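Local atomic coordinates of adhesin YadA (Yersinia enterocolitica, PDB entry 1P9H), a protein that binds collagen as a trimeric outer membrane adhesin, promoting attachment to and invasion of host cells and protecting the bacterium against complement and phagocytosis. Residues A[50-54]-A[55-59]. Numbering follows the deposited sequence.
Sequences ASAKG and IHSIA
S57 and G54 close a tight local turn that joins the two sheets within a coil near the N-terminal end of the head domain's β-roll: the chain leaves strand 51-52, the outermost of its sheet within this chain, and doubles back into strand 58-60 of the other. The turn is of type II, running from G54 to S57, and its closing bond passes from S57 N to G54 O at 3.0 Å, with an N-H...O angle of 155°. The serine side chain adds a second bond, S57 OG to G54 O at 2.6 Å. Both donors approach from the same face of the carbonyl plane: the amide lies well above it, whereas the hydroxyl is tilted from it by just 23°. A chi1 of 68° swings OG over its own backbone and in toward the G54 carbonyl. In the same position OG lies 3.3 Å from A52 CB.

In the turn itself, the H56 side chain heads away from 50-54 and packs on A76 of a second subunit, while I55 is exposed to solvent. Beyond the turn the two arms face each other through small side chains. A59 CB packs 4.0 Å from A52 CB and 4.3 Å from A50 CB, and it also lies 3.4 Å from S51 O. I58, by contrast, is directed away from the 50-54 arm and packs on G75 of a second subunit, while backbone bonds join S51 and K53 to A66 and S57 to V22 in the adjoining coils. Two short strands joined by a tight turn, with alanine and serine filling the narrow interior, are characteristic of a coil of the left-handed parallel β-roll that forms the trimeric YadA head.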
loop_
_atom_site.group_PDB
_atom_site.type_symbol
_atom_site.label_atom_id
_atom_site.label_comp_id
_atom_site.label_asym_id
_atom_site.label_seq_id
_atom_site.Cartn_x
_atom_site.Cartn_y
_atom_site.Cartn_z
ATOM N N ALA A 50 20.039 13.180 13.034
ATOM C CA ALA A 50 18.976 12.188 13.086
ATOM C C ALA A 50 18.999 11.683 14.520
ATOM O O ALA A 50 20.006 11.833 15.216
ATOM C CB ALA A 50 19.267 11.051 12.118
ATOM N N SER A 51 17.900 11.087 14.964
ATOM C CA SER A 51 17.818 10.595 16.329
ATOM C C SER A 51 17.124 9.240 16.441
ATOM O O SER A 51 15.913 9.135 16.253
ATOM C CB SER A 51 17.081 11.620 17.198
ATOM O OG SER A 51 16.955 11.171 18.535
ATOM N N ALA A 52 17.906 8.207 16.739
ATOM C CA ALA A 52 17.382 6.858 16.920
ATOM C C ALA A 52 17.381 6.628 18.430
ATOM O O ALA A 52 18.386 6.207 19.002
ATOM C CB ALA A 52 18.283 5.843 16.224
ATOM N N LYS A 53 16.251 6.919 19.069
ATOM C CA LYS A 53 16.123 6.796 20.521
ATOM C C LYS A 53 15.703 5.436 21.058
ATOM O O LYS A 53 15.848 5.163 22.251
ATOM C CB LYS A 53 15.136 7.838 21.045
ATOM C CG LYS A 53 15.535 9.277 20.791
ATOM C CD LYS A 53 14.514 10.217 21.410
ATOM C CE LYS A 53 14.891 11.671 21.214
ATOM N NZ LYS A 53 13.916 12.565 21.901
ATOM N N GLY A 54 15.171 4.583 20.194
ATOM C CA GLY A 54 14.739 3.284 20.663
ATOM C C GLY A 54 15.743 2.186 20.406
ATOM O O GLY A 54 16.547 2.271 19.473
ATOM N N ILE A 55 15.713 1.154 21.241
ATOM C CA ILE A 55 16.616 0.028 21.070
ATOM C C ILE A 55 16.266 -0.615 19.732
ATOM O O ILE A 55 15.093 -0.855 19.445
ATOM C CB ILE A 55 16.427 -1.014 22.192
ATOM C CG1 ILE A 55 16.659 -0.357 23.554
ATOM C CG2 ILE A 55 17.389 -2.179 21.991
ATOM C CD1 ILE A 55 16.420 -1.277 24.732
ATOM N N HIS A 56 17.280 -0.876 18.911
ATOM C CA HIS A 56 17.078 -1.490 17.601
ATOM C C HIS A 56 16.381 -0.569 16.601
ATOM O O HIS A 56 16.017 -1.007 15.511
ATOM C CB HIS A 56 16.270 -2.784 17.739
ATOM C CG HIS A 56 16.934 -3.825 18.586
ATOM N ND1 HIS A 56 16.223 -4.753 19.313
ATOM C CD2 HIS A 56 18.242 -4.093 18.808
ATOM C CE1 HIS A 56 17.064 -5.550 19.948
ATOM N NE2 HIS A 56 18.296 -5.171 19.658
ATOM N N SER A 57 16.195 0.700 16.957
ATOM C CA SER A 57 15.529 1.629 16.051
ATOM C C SER A 57 16.468 2.099 14.944
ATOM O O SER A 57 17.683 1.910 15.019
ATOM C CB SER A 57 14.968 2.840 16.811
ATOM O OG SER A 57 15.995 3.668 17.328
ATOM N N ILE A 58 15.884 2.704 13.914
ATOM C CA ILE A 58 16.629 3.201 12.765
ATOM C C ILE A 58 16.111 4.587 12.390
ATOM O O ILE A 58 14.915 4.767 12.161
ATOM C CB ILE A 58 16.443 2.262 11.547
ATOM C CG1 ILE A 58 16.991 0.871 11.869
ATOM C CG2 ILE A 58 17.137 2.845 10.315
ATOM C CD1 ILE A 58 16.653 -0.167 10.816
ATOM N N ALA A 59 17.011 5.566 12.343
ATOM C CA ALA A 59 16.645 6.931 11.975
ATOM C C ALA A 59 17.662 7.413 10.954
ATOM O O ALA A 59 18.855 7.499 11.252
ATOM C CB ALA A 59 16.652 7.839 13.202
#